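Local coordinates for Rho-class glutathione S-transferase (Laternula elliptica, PDB 3QAV), which probably catalyses the transfer of glutathione to electrophilic compounds and has a binding site for glutathione, at residues 210-213 with 214-217; 113-116 with 117-121. All blocks are in the same frame, centred on the assembly; numbering follows the deposited sequence.

Contact 1. Residues 210-213 with 214-217; sequences FKYY and NMMM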
loop_
_atom_site.group_PDB
_atom_site.type_symbol
_atom_site.label_atom_id
_atom_site.label_comp_id
_atom_site.label_asym_id
_atom_site.label_seq_id
_atom_site.Cartn_x
_atom_site.Cartn_y
_atom_site.Cartn_z
ATOM N N PHE A 210 -19.280 -4.825 13.431
ATOM C CA PHE A 210 -20.659 -4.473 13.108
ATOM C C PHE A 210 -21.060 -3.188 13.826
ATOM O O PHE A 210 -21.671 -2.301 13.235
ATOM C CB PHE A 210 -21.600 -5.608 13.513
ATOM C CG PHE A 210 -23.043 -5.353 13.177
ATOM C CD1 PHE A 210 -23.974 -5.114 14.184
ATOM C CD2 PHE A 210 -23.479 -5.386 11.851
ATOM C CE1 PHE A 210 -25.322 -4.914 13.879
ATOM C CE2 PHE A 210 -24.823 -5.188 11.537
ATOM C CZ PHE A 210 -25.746 -4.952 12.556
ATOM N N LYS A 211 -20.713 -3.100 15.105
ATOM C CA LYS A 211 -21.012 -1.926 15.914
ATOM C C LYS A 211 -20.275 -0.719 15.331
ATOM O O LYS A 211 -20.811 0.393 15.277
ATOM C CB LYS A 211 -20.564 -2.183 17.356
ATOM C CG LYS A 211 -20.686 -1.004 18.299
ATOM C CD LYS A 211 -20.216 -1.406 19.694
ATOM C CE LYS A 211 -20.310 -0.249 20.674
ATOM N NZ LYS A 211 -19.908 -0.650 22.050
ATOM N N TYR A 212 -19.040 -0.955 14.895
ATOM C CA TYR A 212 -18.212 0.088 14.296
ATOM C C TYR A 212 -18.880 0.544 13.004
ATOM O O TYR A 212 -19.022 1.736 12.754
ATOM C CB TYR A 212 -16.812 -0.458 13.990
ATOM C CG TYR A 212 -15.930 0.496 13.196
ATOM C CD1 TYR A 212 -15.336 1.603 13.801
ATOM C CD2 TYR A 212 -15.704 0.289 11.834
ATOM C CE1 TYR A 212 -14.534 2.480 13.062
ATOM C CE2 TYR A 212 -14.914 1.152 11.091
ATOM C CZ TYR A 212 -14.330 2.240 11.705
ATOM O OH TYR A 212 -13.537 3.082 10.963
ATOM N N TYR A 213 -19.299 -0.420 12.194
ATOM C CA TYR A 213 -19.959 -0.129 10.930
ATOM C C TYR A 213 -21.215 0.717 11.132
ATOM O O TYR A 213 -21.435 1.699 10.427
ATOM C CB TYR A 213 -20.341 -1.428 10.225
ATOM C CG TYR A 213 -21.136 -1.200 8.963
ATOM C CD1 TYR A 213 -20.522 -0.726 7.808
ATOM C CD2 TYR A 213 -22.510 -1.435 8.928
ATOM C CE1 TYR A 213 -21.247 -0.492 6.653
ATOM C CE2 TYR A 213 -23.249 -1.203 7.770
ATOM C CZ TYR A 213 -22.608 -0.731 6.638
ATOM O OH TYR A 213 -23.317 -0.487 5.492
ATOM N N ASN A 214 -22.046 0.318 12.087
ATOM C CA ASN A 214 -23.276 1.048 12.370
ATOM C C ASN A 214 -22.990 2.473 12.811
ATOM O O ASN A 214 -23.627 3.407 12.338
ATOM C CB ASN A 214 -24.086 0.324 13.448
ATOM C CG ASN A 214 -24.837 -0.867 12.900
ATOM O OD1 ASN A 214 -25.137 -1.812 13.623
ATOM N ND2 ASN A 214 -25.157 -0.823 11.614
ATOM N N MET A 215 -22.037 2.641 13.721
ATOM C CA MET A 215 -21.700 3.979 14.190
ATOM C C MET A 215 -21.248 4.848 13.023
ATOM O O MET A 215 -21.732 5.966 12.840
ATOM C CB MET A 215 -20.578 3.940 15.230
ATOM C CG MET A 215 -19.885 5.291 15.396
ATOM S SD MET A 215 -18.491 5.285 16.522
ATOM C CE MET A 215 -17.214 4.528 15.490
ATOM N N MET A 216 -20.309 4.323 12.244
ATOM C CA MET A 216 -19.765 5.045 11.102
ATOM C C MET A 216 -20.818 5.361 10.042
ATOM O O MET A 216 -20.791 6.435 9.443
ATOM C CB MET A 216 -18.615 4.243 10.490
ATOM C CG MET A 216 -17.379 4.180 11.371
ATOM S SD MET A 216 -16.484 5.764 11.474
ATOM C CE MET A 216 -15.322 5.575 10.101
ATOM N N MET A 217 -21.737 4.427 9.812
ATOM C CA MET A 217 -22.806 4.629 8.829
ATOM C C MET A 217 -23.749 5.758 9.221
ATOM O O MET A 217 -24.519 6.241 8.394
ATOM C CB MET A 217 -23.621 3.354 8.647
ATOM C CG MET A 217 -23.012 2.377 7.674
ATOM S SD MET A 217 -22.919 3.062 6.016
ATOM C CE MET A 217 -24.625 2.815 5.467
#
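Two tyrosine-methionine pairs, each four residues apart on helix 207-217, carry this contact by CH-pi and sulfur-aromatic interactions. Met-217 lays its CG over one face of the Tyr-213 ring, 3.5 Å from CG to the ring centroid, with the two side chains running alongside each other. In the second pair Met-216 CG sits 3.8 Å from the centroid of the Tyr-212 ring, again over a face. With CG anti to the backbone N (chi1 175° in Tyr-213), each tyrosine ring projects outward beside its own carbonyl, where the methionine four residues on can cover it, bending at chi2 and chi3 to bring its sulfur obliquely beside the ring.

Asn-214 OD1 approaches one face of the Phe-210 ring, offset toward the rim and 3.1 Å from CE1, with amide and ring planes 74° apart.

The polar group is the backbone: regular i to i+4 bonds, such as Met-216 N to Tyr-212 O at 2.9 Å.

Tyr-212 OH is hydrogen-bonded to Asp-185 on helix 183-197, where Phe-189 touches both Tyr-213 and Met-216. Flexible, polarisable methionines can follow ring faces closely, so the side-chain contacts probably rest largely on dispersion, over a backbone held by regular hydrogen bonds.

Contact 2. Residues 113-116 with 117-121; sequences TIRA and KVYQR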
loop_
_atom_site.group_PDB
_atom_site.type_symbol
_atom_site.label_atom_id
_atom_site.label_comp_id
_atom_site.label_asym_id
_atom_site.label_seq_id
_atom_site.Cartn_x
_atom_site.Cartn_y
_atom_site.Cartn_z
ATOM N N THR A 113 3.968 8.998 19.184
ATOM C CA THR A 113 3.766 7.597 19.507
ATOM C C THR A 113 2.376 7.142 19.080
ATOM O O THR A 113 2.222 6.074 18.496
ATOM C CB THR A 113 3.958 7.354 21.010
ATOM O OG1 THR A 113 5.336 7.569 21.341
ATOM C CG2 THR A 113 3.554 5.931 21.383
ATOM N N ILE A 114 1.367 7.958 19.356
ATOM C CA ILE A 114 0.004 7.612 18.984
ATOM C C ILE A 114 -0.158 7.667 17.461
ATOM O O ILE A 114 -0.855 6.834 16.879
ATOM C CB ILE A 114 -1.018 8.549 19.658
ATOM C CG1 ILE A 114 -0.837 8.501 21.183
ATOM C CG2 ILE A 114 -2.441 8.111 19.301
ATOM C CD1 ILE A 114 -1.812 9.386 21.952
ATOM N N ARG A 115 0.497 8.634 16.821
ATOM C CA ARG A 115 0.436 8.772 15.367
ATOM C C ARG A 115 0.968 7.505 14.711
ATOM O O ARG A 115 0.468 7.070 13.671
ATOM C CB ARG A 115 1.278 9.960 14.892
ATOM C CG ARG A 115 0.736 11.326 15.256
ATOM C CD ARG A 115 1.769 12.406 14.944
ATOM N NE ARG A 115 1.978 12.559 13.509
ATOM C CZ ARG A 115 1.275 13.380 12.737
ATOM N NH1 ARG A 115 1.528 13.449 11.437
ATOM N NH2 ARG A 115 0.333 14.150 13.270
ATOM N N ALA A 116 1.990 6.922 15.327
ATOM C CA ALA A 116 2.594 5.702 14.813
ATOM C C ALA A 116 1.540 4.595 14.719
ATOM O O ALA A 116 1.523 3.820 13.760
ATOM C CB ALA A 116 3.746 5.267 15.713
ATOM N N LYS A 117 0.658 4.523 15.707
ATOM C CA LYS A 117 -0.387 3.507 15.686
ATOM C C LYS A 117 -1.426 3.804 14.599
ATOM O O LYS A 117 -1.976 2.877 14.006
ATOM C CB LYS A 117 -1.064 3.394 17.055
ATOM C CG LYS A 117 -2.323 2.535 17.054
ATOM C CD LYS A 117 -2.052 1.124 16.561
ATOM C CE LYS A 117 -1.142 0.378 17.524
ATOM N NZ LYS A 117 -1.731 0.359 18.892
ATOM N N VAL A 118 -1.693 5.086 14.337
ATOM C CA VAL A 118 -2.646 5.458 13.289
ATOM C C VAL A 118 -2.067 5.005 11.941
ATOM O O VAL A 118 -2.754 4.364 11.147
ATOM C CB VAL A 118 -2.917 6.990 13.270
ATOM C CG1 VAL A 118 -3.760 7.364 12.057
ATOM C CG2 VAL A 118 -3.655 7.409 14.557
ATOM N N TYR A 119 -0.797 5.332 11.696
ATOM C CA TYR A 119 -0.110 4.919 10.471
ATOM C C TYR A 119 -0.146 3.386 10.383
ATOM O O TYR A 119 -0.427 2.825 9.332
ATOM C CB TYR A 119 1.351 5.391 10.486
ATOM C CG TYR A 119 1.576 6.863 10.160
ATOM C CD1 TYR A 119 2.389 7.659 10.971
ATOM C CD2 TYR A 119 1.033 7.441 9.007
ATOM C CE1 TYR A 119 2.659 8.994 10.646
ATOM C CE2 TYR A 119 1.302 8.779 8.664
ATOM C CZ TYR A 119 2.114 9.545 9.488
ATOM O OH TYR A 119 2.387 10.854 9.154
ATOM N N GLN A 120 0.134 2.706 11.489
ATOM C CA GLN A 120 0.105 1.243 11.477
ATOM C C GLN A 120 -1.242 0.722 10.963
ATOM O O GLN A 120 -1.288 -0.092 10.034
ATOM C CB GLN A 120 0.374 0.678 12.880
ATOM C CG GLN A 120 0.021 -0.808 13.041
ATOM C CD GLN A 120 0.937 -1.755 12.262
ATOM O OE1 GLN A 120 0.557 -2.893 11.949
ATOM N NE2 GLN A 120 2.148 -1.300 11.967
ATOM N N ARG A 121 -2.334 1.190 11.560
ATOM C CA ARG A 121 -3.665 0.741 11.144
ATOM C C ARG A 121 -3.970 1.090 9.679
ATOM O O ARG A 121 -4.478 0.256 8.940
ATOM C CB ARG A 121 -4.729 1.329 12.073
ATOM C CG ARG A 121 -4.632 0.828 13.523
ATOM C CD ARG A 121 -5.139 -0.610 13.673
ATOM N NE ARG A 121 -4.102 -1.628 13.535
ATOM C CZ ARG A 121 -3.431 -2.175 14.548
ATOM N NH1 ARG A 121 -2.505 -3.101 14.307
ATOM N NH2 ARG A 121 -3.682 -1.804 15.799
#
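Arg-115 and Tyr-119, one helical turn apart on helix 112-124, send their side chains the same way, and their polar ends meet where Arg-115 NH1 comes 3.6 Å from Tyr-119 OH. The guanidinium and ring planes stand 76° apart, so the two groups are not stacked. Both reach the same acid, Glu-100 of the second subunit, which probably helps keep them side by side: one carboxylate oxygen forms a salt bridge with Arg-115 NE and the other a hydrogen bond with Tyr-119 OH. Arginine suits the position because NH2 can also bond Pro-109 O while NE serves the glutamate.

The tight part lies close to the backbone. Tyr-119 has CG anti to its carbonyl carbon (chi1 -78°), which swings the ring back over the preceding turn and brings CD1 to 3.4 Å from Arg-115 O. That same oxygen accepts a nearly straight bond from Tyr-119 N at 2.9 Å. Ala-116 CA lies at the ring edge, near its plane; the small methyl of Ala-116 leaves room for Tyr-97 of the second subunit to pack against it. Val-118, a compact branched residue, rests on Phe-108 and Ala-184 and brings CG2 to 3.7 Å from Ile-114 O.

The other side is looser. Ile-114 is exposed, although it touches Pro-109, and its carbonyl is shared by Val-118 N at 3.2 Å and, weakly, by Lys-117 N. Lys-117 keeps only its CB near Ile-114 O, and its bent chain leads the amine away from the preceding turn.

Helix 112-124 thus meets Glu-100, Tyr-97 and Met-96 on helix 91-101 of the second subunit, consistent with the usual glutathione S-transferase dimer, in which the N-terminal domain of one subunit packs on the helical domain of the other.

Contact 2 comes first along the chain, on helix 112-124, and contact 1 follows much later, on helix 207-217. Their centres are about 21 Å apart and their nearest atoms about 9 Å apart, so they do not touch. Both belong to the largely helical part of the fold that follows the four-stranded sheet, and each packs against helix 183-197, which therefore gives them a common neighbour. Their outlooks differ: contact 2 faces helix 91-101 of the second subunit, whereas no other chain of the assembly touches residues 210-217, and contact 1 packs helix 207-217 on helix 183-197 within one chain. Both lie away from the known glutathione-binding residues.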